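Rhusiopathiae surface protein B (Erysipelothrix rhusiopathiae, PDB 3V10) probably binds collagen through the two-domain adhesin region present here, one piece of a longer surface protein anchored to the bacterial cell wall. Local coordinates at residues N6-T11 and M37-K42; E206-V211 and Y265-F270; E275-S280 and V306-D311. One frame throughout, in Å; residues are numbered along the deposited sequence.

Contact 1: N6-T11 and M37-K42; sequences NEAIFT and MNNGQK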
ATOM      1  N   ASN A   6      -7.610 -18.997  20.419  1.00 16.84           N
ATOM      2  CA  ASN A   6      -6.472 -19.686  21.004  1.00 18.06           C
ATOM      3  C   ASN A   6      -6.494 -21.199  20.836  1.00 18.83           C
ATOM      4  O   ASN A   6      -5.692 -21.904  21.449  1.00 21.62           O
ATOM      5  CB  ASN A   6      -6.334 -19.310  22.474  1.00 18.86           C
ATOM      6  CG  ASN A   6      -5.945 -17.858  22.653  1.00 20.60           C
ATOM      7  OD1 ASN A   6      -4.864 -17.433  22.232  1.00 22.45           O
ATOM      8  ND2 ASN A   6      -6.826 -17.083  23.262  1.00 19.36           N
ATOM      9  N   GLU A   7      -7.408 -21.686  20.000  1.00 17.17           N
ATOM     10  CA  GLU A   7      -7.509 -23.119  19.712  1.00 16.46           C
ATOM     11  C   GLU A   7      -6.433 -23.491  18.691  1.00 17.84           C
ATOM     12  O   GLU A   7      -5.960 -22.635  17.943  1.00 15.86           O
ATOM     13  CB  GLU A   7      -8.884 -23.451  19.137  1.00 16.63           C
ATOM     14  CG  GLU A   7      -9.998 -23.452  20.152  1.00 16.00           C
ATOM     15  CD  GLU A   7      -9.800 -24.531  21.200  1.00 20.27           C
ATOM     16  OE1 GLU A   7      -9.028 -24.303  22.149  1.00 22.43           O
ATOM     17  OE2 GLU A   7     -10.405 -25.611  21.067  1.00 22.99           O
ATOM     18  N   ALA A   8      -6.069 -24.773  18.647  1.00 16.26           N
ATOM     19  CA  ALA A   8      -5.034 -25.252  17.734  1.00 14.82           C
ATOM     20  C   ALA A   8      -5.567 -25.656  16.360  1.00 15.23           C
ATOM     21  O   ALA A   8      -5.338 -26.778  15.909  1.00 15.23           O
ATOM     22  CB  ALA A   8      -4.297 -26.428  18.368  1.00 16.30           C
ATOM     23  N   ILE A   9      -6.261 -24.740  15.690  1.00 14.25           N
ATOM     24  CA  ILE A   9      -6.825 -25.022  14.367  1.00 13.26           C
ATOM     25  C   ILE A   9      -6.046 -24.358  13.239  1.00 13.56           C
ATOM     26  O   ILE A   9      -6.385 -24.522  12.063  1.00 15.04           O
ATOM     27  CB  ILE A   9      -8.306 -24.554  14.256  1.00 13.04           C
ATOM     28  CG1 ILE A   9      -8.419 -23.063  14.584  1.00 12.38           C
ATOM     29  CG2 ILE A   9      -9.181 -25.365  15.193  1.00 14.22           C
ATOM     30  CD1 ILE A   9      -9.713 -22.436  14.121  1.00 11.21           C
ATOM     31  N   PHE A  10      -4.993 -23.630  13.594  1.00 13.78           N
ATOM     32  CA  PHE A  10      -4.184 -22.925  12.610  1.00 14.79           C
ATOM     33  C   PHE A  10      -2.988 -23.739  12.140  1.00 16.78           C
ATOM     34  O   PHE A  10      -2.033 -23.975  12.888  1.00 17.27           O
ATOM     35  CB  PHE A  10      -3.774 -21.579  13.199  1.00 14.29           C
ATOM     36  CG  PHE A  10      -4.945 -20.804  13.735  1.00 13.81           C
ATOM     37  CD1 PHE A  10      -5.289 -20.871  15.082  1.00 14.71           C
ATOM     38  CD2 PHE A  10      -5.769 -20.085  12.872  1.00 13.71           C
ATOM     39  CE1 PHE A  10      -6.438 -20.238  15.559  1.00 12.82           C
ATOM     40  CE2 PHE A  10      -6.917 -19.452  13.339  1.00 11.47           C
ATOM     41  CZ  PHE A  10      -7.252 -19.528  14.683  1.00 12.60           C
ATOM     42  N   THR A  11      -3.064 -24.148  10.875  1.00 19.63           N
ATOM     43  CA  THR A  11      -2.057 -24.987  10.231  1.00 20.67           C
ATOM     44  C   THR A  11      -0.902 -24.274   9.531  1.00 20.83           C
ATOM     45  O   THR A  11       0.085 -24.915   9.165  1.00 21.37           O
ATOM     46  CB  THR A  11      -2.723 -25.908   9.193  1.00 21.19           C
ATOM     47  OG1 THR A  11      -3.309 -25.107   8.161  1.00 23.01           O
ATOM     48  CG2 THR A  11      -3.811 -26.751   9.846  1.00 23.14           C
ATOM     49  N   MET A  37      -9.480 -29.252  12.161  1.00 17.10           N
ATOM     50  CA  MET A  37      -8.742 -30.215  12.977  1.00 19.01           C
ATOM     51  C   MET A  37      -8.126 -29.447  14.139  1.00 18.37           C
ATOM     52  O   MET A  37      -7.217 -28.634  13.948  1.00 17.78           O
ATOM     53  CB  MET A  37      -7.628 -30.900  12.176  1.00 20.22           C
ATOM     54  CG  MET A  37      -8.098 -31.962  11.195  1.00 19.69           C
ATOM     55  SD  MET A  37      -9.257 -33.164  11.899  1.00 23.44           S
ATOM     56  CE  MET A  37      -8.389 -33.789  13.238  1.00  1.10           C
ATOM     57  N   ASN A  38      -8.633 -29.694  15.341  1.00 17.68           N
ATOM     58  CA  ASN A  38      -8.136 -29.011  16.530  1.00 17.98           C
ATOM     59  C   ASN A  38      -7.409 -29.975  17.464  1.00 18.20           C
ATOM     60  O   ASN A  38      -8.038 -30.776  18.160  1.00 17.95           O
ATOM     61  CB  ASN A  38      -9.306 -28.334  17.252  1.00 17.77           C
ATOM     62  CG  ASN A  38      -8.869 -27.575  18.482  1.00 19.00           C
ATOM     63  OD1 ASN A  38      -7.714 -27.171  18.598  1.00 20.13           O
ATOM     64  ND2 ASN A  38      -9.798 -27.366  19.407  1.00 20.91           N
ATOM     65  N   ASN A  39      -6.081 -29.894  17.481  1.00 17.76           N
ATOM     66  CA  ASN A  39      -5.277 -30.776  18.317  1.00 19.80           C
ATOM     67  C   ASN A  39      -5.537 -32.237  17.954  1.00 18.45           C
ATOM     68  O   ASN A  39      -5.620 -33.107  18.822  1.00 19.17           O
ATOM     69  CB  ASN A  39      -5.583 -30.534  19.800  1.00 21.06           C
ATOM     70  CG  ASN A  39      -4.556 -29.640  20.466  1.00 23.84           C
ATOM     71  OD1 ASN A  39      -4.879 -28.879  21.378  1.00 26.08           O
ATOM     72  ND2 ASN A  39      -3.307 -29.737  20.022  1.00 23.24           N
ATOM     73  N   GLY A  40      -5.667 -32.494  16.658  1.00 18.02           N
ATOM     74  CA  GLY A  40      -5.901 -33.847  16.190  1.00 15.43           C
ATOM     75  C   GLY A  40      -7.335 -34.308  16.338  1.00 16.29           C
ATOM     76  O   GLY A  40      -7.642 -35.470  16.076  1.00 12.78           O
ATOM     77  N   GLN A  41      -8.213 -33.404  16.766  1.00 13.88           N
ATOM     78  CA  GLN A  41      -9.617 -33.741  16.937  1.00 18.29           C
ATOM     79  C   GLN A  41     -10.519 -32.931  16.028  1.00 18.26           C
ATOM     80  O   GLN A  41     -10.405 -31.710  15.927  1.00 18.79           O
ATOM     81  CB  GLN A  41     -10.049 -33.544  18.392  1.00 19.29           C
ATOM     82  CG  GLN A  41      -9.466 -34.570  19.338  1.00 25.12           C
ATOM     83  CD  GLN A  41     -10.312 -34.749  20.576  1.00 27.21           C
ATOM     84  OE1 GLN A  41     -11.528 -34.933  20.489  1.00 30.64           O
ATOM     85  NE2 GLN A  41      -9.677 -34.708  21.739  1.00 30.69           N
ATOM     86  N   LYS A  42     -11.419 -33.632  15.361  1.00 18.69           N
ATOM     87  CA  LYS A  42     -12.356 -33.019  14.446  1.00 19.32           C
ATOM     88  C   LYS A  42     -13.374 -32.115  15.137  1.00 18.68           C
ATOM     89  O   LYS A  42     -13.994 -32.515  16.122  1.00 19.65           O
ATOM     90  CB  LYS A  42     -13.092 -34.124  13.690  1.00 21.56           C
ATOM     91  CG  LYS A  42     -12.352 -34.596  12.470  1.00 23.17           C
ATOM     92  CD  LYS A  42     -12.399 -33.496  11.443  1.00 25.97           C
ATOM     93  CE  LYS A  42     -13.831 -33.213  11.065  1.00 25.16           C
ATOM     94  NZ  LYS A  42     -14.347 -34.337  10.232  1.00 27.64           N
TER
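Asn38 reaches across to the chain near the N-terminus and uses both ends of its amide there. ND2 donates to Glu7 OE2, although the modelled separation of 2.5 Å is too short to be taken at face value. OD1 receives the backbone N of Ala8 at 2.9 Å, a weak bond because the N-H points well off the acceptor (125°). With CG anti to the backbone N (chi1 -179°), the Asn38 side chain extends toward residues 7 and 8. Glu7 folds at chi2, which brings its carboxylate back to ND2, and the two flat groups stand steeply against each other, their planes 74° apart. Lys2 offers OE2 a second, long and weak ionic partner.

The van der Waals touches are few. The CG2 branch of Ile9 rests on Asn38 CB at 3.6 Å, while its CG1 branch heads away and lies over a face of the neighbouring Phe10 ring. The methyl of Ala8, a small group suited to this close approach, lies against the Asn39 amide, with CB 3.8 Å from both CG and ND2 of Asn39.

Both chains turn here. Ala8 is the centre of an inverse gamma turn, closed by a weak bond from Ile9 N to Glu7 O. Residues 38-41 form a type I' turn at the tip of a tight hairpin, with Asn38 N bonded to Gln41 O at 2.7 Å. Asn39 and Gly40 fit its two central positions, as both residue types readily take positive phi. The carbonyl oxygens of Ala8 and Met37, two acceptors, merely face each other at 3.3 Å.

The hairpin probably meets residues 6-11 mainly through one amide, whose two ends suit a carboxylate and a peptide N-H, although one of these bonds is doubtful and the other weak; this polar chemistry suits a surface contact with little apolar burial.

Contact 2: E206-V211 and Y265-F270; sequences EGHKLV and YDTRAF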
ATOM      1  N   GLU A 206       0.170  -1.862 -16.082  1.00 13.53           N
ATOM      2  CA  GLU A 206      -1.040  -2.660 -16.245  1.00 15.49           C
ATOM      3  C   GLU A 206      -1.719  -2.909 -14.899  1.00 13.92           C
ATOM      4  O   GLU A 206      -1.075  -2.878 -13.853  1.00 13.80           O
ATOM      5  CB  GLU A 206      -0.692  -3.997 -16.911  1.00 21.43           C
ATOM      6  CG  GLU A 206       0.691  -4.515 -16.542  1.00 25.87           C
ATOM      7  CD  GLU A 206       0.842  -6.016 -16.734  1.00 28.82           C
ATOM      8  OE1 GLU A 206      -0.179  -6.729 -16.682  1.00 32.75           O
ATOM      9  OE2 GLU A 206       1.985  -6.487 -16.911  1.00 31.88           O
ATOM     10  N   GLY A 207      -3.030  -3.127 -14.925  1.00 13.05           N
ATOM     11  CA  GLY A 207      -3.752  -3.407 -13.695  1.00 12.47           C
ATOM     12  C   GLY A 207      -4.415  -2.237 -12.997  1.00 11.43           C
ATOM     13  O   GLY A 207      -5.280  -2.432 -12.145  1.00 11.00           O
ATOM     14  N   HIS A 208      -3.995  -1.019 -13.318  1.00  9.88           N
ATOM     15  CA  HIS A 208      -4.609   0.151 -12.711  1.00 10.14           C
ATOM     16  C   HIS A 208      -4.675   1.303 -13.702  1.00 10.35           C
ATOM     17  O   HIS A 208      -3.956   1.310 -14.696  1.00  9.92           O
ATOM     18  CB  HIS A 208      -3.878   0.573 -11.425  1.00 10.33           C
ATOM     19  CG  HIS A 208      -2.415   0.850 -11.601  1.00  9.28           C
ATOM     20  ND1 HIS A 208      -1.790   1.918 -10.991  1.00  7.91           N
ATOM     21  CD2 HIS A 208      -1.447   0.182 -12.273  1.00  7.50           C
ATOM     22  CE1 HIS A 208      -0.501   1.895 -11.282  1.00  8.15           C
ATOM     23  NE2 HIS A 208      -0.266   0.851 -12.057  1.00  6.78           N
ATOM     24  N   LYS A 209      -5.565   2.253 -13.440  1.00 10.71           N
ATOM     25  CA  LYS A 209      -5.740   3.405 -14.321  1.00 12.40           C
ATOM     26  C   LYS A 209      -5.845   4.685 -13.514  1.00 12.41           C
ATOM     27  O   LYS A 209      -6.245   4.671 -12.347  1.00 11.37           O
ATOM     28  CB  LYS A 209      -7.020   3.274 -15.156  1.00 16.42           C
ATOM     29  CG  LYS A 209      -7.178   1.992 -15.940  1.00 21.08           C
ATOM     30  CD  LYS A 209      -8.259   2.150 -17.004  1.00 23.75           C
ATOM     31  CE  LYS A 209      -8.730   0.799 -17.522  1.00 26.66           C
ATOM     32  NZ  LYS A 209      -7.582  -0.099 -17.814  1.00 28.30           N
ATOM     33  N   LEU A 210      -5.512   5.798 -14.155  1.00 11.06           N
ATOM     34  CA  LEU A 210      -5.583   7.097 -13.512  1.00 11.07           C
ATOM     35  C   LEU A 210      -7.032   7.427 -13.153  1.00 12.16           C
ATOM     36  O   LEU A 210      -7.961   7.131 -13.913  1.00 12.65           O
ATOM     37  CB  LEU A 210      -5.003   8.174 -14.445  1.00 13.21           C
ATOM     38  CG  LEU A 210      -4.845   9.592 -13.877  1.00 18.27           C
ATOM     39  CD1 LEU A 210      -3.584  10.246 -14.444  1.00 21.26           C
ATOM     40  CD2 LEU A 210      -6.084  10.413 -14.197  1.00 19.97           C
ATOM     41  N   VAL A 211      -7.224   8.029 -11.987  1.00 10.61           N
ATOM     42  CA  VAL A 211      -8.558   8.416 -11.547  1.00 11.44           C
ATOM     43  C   VAL A 211      -8.855   9.806 -12.107  1.00 13.76           C
ATOM     44  O   VAL A 211      -8.163  10.777 -11.791  1.00 12.66           O
ATOM     45  CB  VAL A 211      -8.652   8.446 -10.009  1.00 10.94           C
ATOM     46  CG1 VAL A 211      -9.994   9.033  -9.573  1.00 12.44           C
ATOM     47  CG2 VAL A 211      -8.492   7.031  -9.456  1.00  9.10           C
ATOM     48  N   TYR A 265      -1.337  12.506  -8.142  1.00  9.01           N
ATOM     49  CA  TYR A 265      -2.513  11.936  -8.783  1.00  9.17           C
ATOM     50  C   TYR A 265      -2.790  10.566  -8.193  1.00  9.90           C
ATOM     51  O   TYR A 265      -1.954  10.004  -7.484  1.00  9.64           O
ATOM     52  CB  TYR A 265      -2.317  11.808 -10.303  1.00 10.05           C
ATOM     53  CG  TYR A 265      -1.210  10.874 -10.732  1.00  8.44           C
ATOM     54  CD1 TYR A 265       0.113  11.315 -10.806  1.00  9.51           C
ATOM     55  CD2 TYR A 265      -1.480   9.544 -11.061  1.00 10.24           C
ATOM     56  CE1 TYR A 265       1.137  10.459 -11.197  1.00  9.72           C
ATOM     57  CE2 TYR A 265      -0.456   8.675 -11.453  1.00  9.60           C
ATOM     58  CZ  TYR A 265       0.848   9.142 -11.518  1.00  8.97           C
ATOM     59  OH  TYR A 265       1.867   8.301 -11.900  1.00 11.07           O
ATOM     60  N   ASP A 266      -3.969  10.038  -8.492  1.00  9.76           N
ATOM     61  CA  ASP A 266      -4.360   8.730  -7.992  1.00  9.43           C
ATOM     62  C   ASP A 266      -4.618   7.764  -9.132  1.00  8.72           C
ATOM     63  O   ASP A 266      -4.938   8.172 -10.251  1.00  9.00           O
ATOM     64  CB  ASP A 266      -5.660   8.813  -7.175  1.00  6.81           C
ATOM     65  CG  ASP A 266      -5.598   9.839  -6.061  1.00 11.93           C
ATOM     66  OD1 ASP A 266      -4.489  10.169  -5.604  1.00 14.65           O
ATOM     67  OD2 ASP A 266      -6.678  10.297  -5.626  1.00 14.79           O
ATOM     68  N   THR A 267      -4.468   6.479  -8.847  1.00  9.59           N
ATOM     69  CA  THR A 267      -4.795   5.457  -9.827  1.00  9.43           C
ATOM     70  C   THR A 267      -5.725   4.503  -9.091  1.00 10.11           C
ATOM     71  O   THR A 267      -5.779   4.504  -7.859  1.00 11.45           O
ATOM     72  CB  THR A 267      -3.569   4.687 -10.351  1.00 10.37           C
ATOM     73  OG1 THR A 267      -2.984   3.919  -9.295  1.00  7.45           O
ATOM     74  CG2 THR A 267      -2.555   5.654 -10.940  1.00 12.73           C
ATOM     75  N   ARG A 268      -6.461   3.703  -9.848  1.00 10.05           N
ATOM     76  CA  ARG A 268      -7.412   2.769  -9.273  1.00  9.89           C
ATOM     77  C   ARG A 268      -7.177   1.394  -9.860  1.00 10.48           C
ATOM     78  O   ARG A 268      -7.143   1.232 -11.076  1.00  8.98           O
ATOM     79  CB  ARG A 268      -8.832   3.256  -9.576  1.00 10.28           C
ATOM     80  CG  ARG A 268      -9.957   2.408  -9.015  1.00  9.80           C
ATOM     81  CD  ARG A 268     -11.236   3.232  -8.992  1.00 12.49           C
ATOM     82  NE  ARG A 268     -11.064   4.393  -8.125  1.00 13.58           N
ATOM     83  CZ  ARG A 268     -11.860   5.454  -8.101  1.00 16.41           C
ATOM     84  NH1 ARG A 268     -12.917   5.524  -8.903  1.00 18.27           N
ATOM     85  NH2 ARG A 268     -11.588   6.456  -7.274  1.00 15.60           N
ATOM     86  N   ALA A 269      -6.998   0.408  -8.988  1.00 11.22           N
ATOM     87  CA  ALA A 269      -6.769  -0.959  -9.426  1.00 12.03           C
ATOM     88  C   ALA A 269      -8.042  -1.559 -10.017  1.00 12.69           C
ATOM     89  O   ALA A 269      -9.137  -1.334  -9.501  1.00 13.41           O
ATOM     90  CB  ALA A 269      -6.293  -1.808  -8.243  1.00 11.20           C
ATOM     91  N   PHE A 270      -7.897  -2.300 -11.112  1.00 14.77           N
ATOM     92  CA  PHE A 270      -9.039  -2.964 -11.727  1.00 14.68           C
ATOM     93  C   PHE A 270      -8.735  -4.452 -11.846  1.00 16.70           C
ATOM     94  O   PHE A 270      -9.646  -5.264 -12.020  1.00 18.98           O
ATOM     95  CB  PHE A 270      -9.386  -2.341 -13.086  1.00 15.69           C
ATOM     96  CG  PHE A 270      -8.306  -2.456 -14.115  1.00 16.76           C
ATOM     97  CD1 PHE A 270      -8.057  -3.665 -14.758  1.00 17.08           C
ATOM     98  CD2 PHE A 270      -7.554  -1.340 -14.467  1.00 15.85           C
ATOM     99  CE1 PHE A 270      -7.077  -3.756 -15.741  1.00 17.88           C
ATOM    100  CE2 PHE A 270      -6.577  -1.422 -15.445  1.00 15.80           C
ATOM    101  CZ  PHE A 270      -6.336  -2.627 -16.086  1.00 16.41           C
TER
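Lys209 and Arg268 form a hydrogen-bonded antiparallel pair, with Arg268 N to Lys209 O at 2.7 Å and Lys209 N to Arg268 O at 3.0 Å. Beyond them, Val211 N bonds to Asp266 O, and Phe270 N reaches Gly207 O almost straight (173°). Gly207 suits its positive phi, since at these backbone angles a CB would be jammed against the carbonyl O of Glu206. Its CA also lies over the face of the Phe270 ring in a CH-pi contact, 3.9 Å from the centroid.

On the sheet face carrying His208 and Ala269, His208 ND1 and Thr267 OG1 share a nearly linear hydrogen bond of 2.9 Å, the hydroxyl lying at the imidazole edge in the ring plane. Both first torsions, 56° for His208 and 66° for Thr267, set the polar groups between N and the carbonyl carbon, from where they meet. Leu210 CD1 touches Tyr265 CD2 at 4.0 Å. Val211 CG2 lies over one face of the Arg268 guanidinium, offset toward its rim.

Second-shell partners hold these groups in place. His208 NE2 bonds to Lys278 O, which fixes the imidazole at both nitrogens, and Thr267 OG1 also meets Trp183 NE1. Tyr265 OH bonds to Asp202, and Arg268 NE forms a salt bridge with Asp180.

Strands 208-221 and 260-269 are thus neighbours in a five-stranded antiparallel sheet of the collagen-binding domain, part of a beta-sandwich of the DEv-IgG type.

Contact 3: E275-S280 and V306-D311; sequences ENYKNS and VNMFDD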
ATOM      1  N   GLU A 275       0.174  -8.967  -8.767  1.00 19.75           N
ATOM      2  CA  GLU A 275       1.098  -8.897  -7.648  1.00 19.34           C
ATOM      3  C   GLU A 275       1.653  -7.502  -7.332  1.00 17.21           C
ATOM      4  O   GLU A 275       1.857  -7.166  -6.169  1.00 16.94           O
ATOM      5  CB  GLU A 275       2.224  -9.879  -7.899  1.00 22.66           C
ATOM      6  CG  GLU A 275       1.715 -11.272  -8.249  1.00 28.55           C
ATOM      7  CD  GLU A 275       2.214 -12.349  -7.275  1.00 31.83           C
ATOM      8  OE1 GLU A 275       1.577 -13.431  -7.131  1.00 34.76           O
ATOM      9  OE2 GLU A 275       3.268 -12.116  -6.647  1.00 34.80           O
ATOM     10  N   ASN A 276       1.896  -6.700  -8.365  1.00 15.75           N
ATOM     11  CA  ASN A 276       2.403  -5.335  -8.168  1.00 14.73           C
ATOM     12  C   ASN A 276       1.752  -4.368  -9.156  1.00 13.80           C
ATOM     13  O   ASN A 276       1.432  -4.750 -10.277  1.00 13.49           O
ATOM     14  CB  ASN A 276       3.926  -5.259  -8.361  1.00 17.67           C
ATOM     15  CG  ASN A 276       4.678  -6.266  -7.521  1.00 19.97           C
ATOM     16  OD1 ASN A 276       5.018  -7.351  -7.995  1.00 22.87           O
ATOM     17  ND2 ASN A 276       4.936  -5.919  -6.269  1.00 18.29           N
ATOM     18  N   TYR A 277       1.550  -3.125  -8.731  1.00 11.79           N
ATOM     19  CA  TYR A 277       0.970  -2.095  -9.595  1.00 10.77           C
ATOM     20  C   TYR A 277       2.120  -1.148  -9.881  1.00 10.21           C
ATOM     21  O   TYR A 277       2.550  -0.400  -9.007  1.00  9.24           O
ATOM     22  CB  TYR A 277      -0.169  -1.373  -8.878  1.00  8.54           C
ATOM     23  CG  TYR A 277      -1.334  -2.292  -8.592  1.00  9.95           C
ATOM     24  CD1 TYR A 277      -2.188  -2.709  -9.614  1.00  9.69           C
ATOM     25  CD2 TYR A 277      -1.545  -2.798  -7.311  1.00 12.24           C
ATOM     26  CE1 TYR A 277      -3.222  -3.614  -9.368  1.00  9.57           C
ATOM     27  CE2 TYR A 277      -2.569  -3.702  -7.056  1.00 14.06           C
ATOM     28  CZ  TYR A 277      -3.402  -4.107  -8.080  1.00 12.11           C
ATOM     29  OH  TYR A 277      -4.410  -5.006  -7.804  1.00 13.15           O
ATOM     30  N   LYS A 278       2.620  -1.196 -11.112  1.00 10.94           N
ATOM     31  CA  LYS A 278       3.773  -0.392 -11.493  1.00 11.67           C
ATOM     32  C   LYS A 278       3.489   0.925 -12.193  1.00 10.82           C
ATOM     33  O   LYS A 278       2.394   1.170 -12.687  1.00 11.28           O
ATOM     34  CB  LYS A 278       4.695  -1.216 -12.397  1.00 14.13           C
ATOM     35  CG  LYS A 278       5.045  -2.593 -11.856  1.00 17.16           C
ATOM     36  CD  LYS A 278       5.961  -3.342 -12.815  1.00 20.07           C
ATOM     37  CE  LYS A 278       6.243  -4.754 -12.320  1.00 24.23           C
ATOM     38  NZ  LYS A 278       5.015  -5.586 -12.300  1.00 25.04           N
ATOM     39  N   ASN A 279       4.520   1.763 -12.231  1.00 10.53           N
ATOM     40  CA  ASN A 279       4.464   3.050 -12.895  1.00 13.46           C
ATOM     41  C   ASN A 279       5.899   3.363 -13.296  1.00 14.32           C
ATOM     42  O   ASN A 279       6.810   3.286 -12.471  1.00 15.33           O
ATOM     43  CB  ASN A 279       3.937   4.132 -11.954  1.00 16.69           C
ATOM     44  CG  ASN A 279       3.746   5.460 -12.653  1.00 17.10           C
ATOM     45  OD1 ASN A 279       3.122   5.535 -13.710  1.00 18.33           O
ATOM     46  ND2 ASN A 279       4.280   6.517 -12.064  1.00 17.01           N
ATOM     47  N   SER A 280       6.103   3.698 -14.561  1.00 12.93           N
ATOM     48  CA  SER A 280       7.440   4.019 -15.030  1.00 12.95           C
ATOM     49  C   SER A 280       7.381   5.389 -15.683  1.00 11.87           C
ATOM     50  O   SER A 280       6.335   5.792 -16.181  1.00 13.83           O
ATOM     51  CB  SER A 280       7.928   2.965 -16.029  1.00 14.98           C
ATOM     52  OG  SER A 280       7.135   2.934 -17.204  1.00 20.93           O
ATOM     53  N   VAL A 306       3.006  -2.834  -3.948  1.00 12.84           N
ATOM     54  CA  VAL A 306       2.681  -4.247  -3.822  1.00 13.08           C
ATOM     55  C   VAL A 306       1.181  -4.348  -3.576  1.00 12.18           C
ATOM     56  O   VAL A 306       0.606  -3.507  -2.882  1.00 13.85           O
ATOM     57  CB  VAL A 306       3.450  -4.895  -2.646  1.00 15.62           C
ATOM     58  CG1 VAL A 306       3.013  -6.337  -2.464  1.00 15.77           C
ATOM     59  CG2 VAL A 306       4.948  -4.843  -2.921  1.00 16.72           C
ATOM     60  N   ASN A 307       0.559  -5.362  -4.168  1.00 12.19           N
ATOM     61  CA  ASN A 307      -0.879  -5.595  -4.032  1.00 12.36           C
ATOM     62  C   ASN A 307      -1.310  -5.397  -2.586  1.00 11.81           C
ATOM     63  O   ASN A 307      -0.801  -6.055  -1.677  1.00 14.02           O
ATOM     64  CB  ASN A 307      -1.230  -7.012  -4.503  1.00 12.28           C
ATOM     65  CG  ASN A 307      -2.722  -7.273  -4.506  1.00 14.55           C
ATOM     66  OD1 ASN A 307      -3.361  -7.278  -3.458  1.00 15.03           O
ATOM     67  ND2 ASN A 307      -3.288  -7.491  -5.691  1.00 15.55           N
ATOM     68  N   MET A 308      -2.266  -4.498  -2.384  1.00 12.06           N
ATOM     69  CA  MET A 308      -2.734  -4.180  -1.044  1.00 13.31           C
ATOM     70  C   MET A 308      -4.108  -4.734  -0.668  1.00 10.90           C
ATOM     71  O   MET A 308      -4.687  -4.330   0.347  1.00 12.40           O
ATOM     72  CB  MET A 308      -2.703  -2.657  -0.849  1.00 14.46           C
ATOM     73  CG  MET A 308      -3.532  -1.815  -1.838  1.00 13.96           C
ATOM     74  SD  MET A 308      -2.929  -1.610  -3.569  1.00  8.64           S
ATOM     75  CE  MET A 308      -4.454  -1.890  -4.385  1.00 12.08           C
ATOM     76  N   PHE A 309      -4.618  -5.672  -1.461  1.00  9.97           N
ATOM     77  CA  PHE A 309      -5.934  -6.263  -1.200  1.00 10.00           C
ATOM     78  C   PHE A 309      -5.906  -7.465  -0.261  1.00  9.81           C
ATOM     79  O   PHE A 309      -5.030  -8.323  -0.354  1.00  8.91           O
ATOM     80  CB  PHE A 309      -6.593  -6.694  -2.517  1.00 12.02           C
ATOM     81  CG  PHE A 309      -7.061  -5.547  -3.375  1.00 10.65           C
ATOM     82  CD1 PHE A 309      -8.193  -4.815  -3.025  1.00 11.93           C
ATOM     83  CD2 PHE A 309      -6.388  -5.219  -4.545  1.00 14.17           C
ATOM     84  CE1 PHE A 309      -8.653  -3.768  -3.835  1.00 14.06           C
ATOM     85  CE2 PHE A 309      -6.836  -4.175  -5.363  1.00 14.73           C
ATOM     86  CZ  PHE A 309      -7.972  -3.450  -5.008  1.00 14.88           C
ATOM     87  N   ASP A 310      -6.878  -7.520   0.641  1.00 10.23           N
ATOM     88  CA  ASP A 310      -6.994  -8.649   1.553  1.00 10.58           C
ATOM     89  C   ASP A 310      -7.744  -9.710   0.771  1.00 11.86           C
ATOM     90  O   ASP A 310      -8.528  -9.391  -0.118  1.00 13.46           O
ATOM     91  CB  ASP A 310      -7.813  -8.265   2.789  1.00 10.29           C
ATOM     92  CG  ASP A 310      -7.168  -7.161   3.590  1.00 11.23           C
ATOM     93  OD1 ASP A 310      -6.117  -7.429   4.201  1.00 13.68           O
ATOM     94  OD2 ASP A 310      -7.699  -6.026   3.601  1.00 13.19           O
ATOM     95  N   ASP A 311      -7.491 -10.973   1.075  1.00 12.91           N
ATOM     96  CA  ASP A 311      -8.204 -12.038   0.390  1.00 15.52           C
ATOM     97  C   ASP A 311      -8.337 -13.215   1.334  1.00 14.54           C
ATOM     98  O   ASP A 311      -7.578 -13.342   2.293  1.00 14.59           O
ATOM     99  CB  ASP A 311      -7.487 -12.438  -0.909  1.00 19.04           C
ATOM    100  CG  ASP A 311      -6.131 -13.057  -0.671  1.00 21.38           C
ATOM    101  OD1 ASP A 311      -6.072 -14.162  -0.090  1.00 23.57           O
ATOM    102  OD2 ASP A 311      -5.121 -12.443  -1.072  1.00 23.68           O
TER
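Tyr277 carries the tight part of this contact, reaching over the chain as it leaves strand 303-306. Met308 CE packs 3.7 Å from Tyr277 CE2, while SD, 5.1 Å from the centroid of the Tyr277 ring, makes an oblique Met-aromatic contact; two bends in the flexible methionine chain turn its end back to the tyrosine. The hydroxyl of Tyr277 lies in the plane of the Phe309 ring, at its edge, 3.5 Å from CE2, and bonds to Asp271 O.

Asn307 organises the turn that leads into Phe309. Its N donates to Glu275 O at 3.0 Å, fairly straight (167°) but from above the carbonyl plane. An extended first torsion (chi1 -175°) carries the Asn307 amide forward, where OD1 accepts Phe309 N at 2.9 Å, an Asx turn, while ND2 donates to Lys272 O and Leu274 O. Asparagine suits this buried place because one amide serves acceptor and donor needs together.

The looser side lies at the start of strand 276-286. Asn276 and Val306, a non-hydrogen-bonded antiparallel pair, run side by side, meeting where ND2 lies 3.5 Å from CG2. Glu275 offers its carbonyl but points its side chain away, as befits an exposed carboxylate.

Strand 303-306 thus ends against strand 276-286, with Tyr277 and Met308 also packing on Met181 of strand 180-187, before the chain crosses to strand 311-315, which lies between strands 71-77 and 112-123 of the other domain.

Contacts 2 and 3 are neighbours, their centres about 11 Å apart, and they touch: Gly207 O lies 3.7 Å from Tyr277 CE1, and Ala269 CB packs 3.7 Å from Tyr277 CZ. Contact 2 lies within one sheet of the collagen-binding domain, contact 3 at the edge of the other, and the touches between them are part of the packing of the two sheets. Contact 1 is remote, on the first domain, its centre about 33 Å from that of contact 3 and 41 Å from that of contact 2. Residues 306-311 lead into the first domain, where strand 311-315 adds to the sheet, consistent with the latch of the Collagen Hug model, in which the two domains close around collagen.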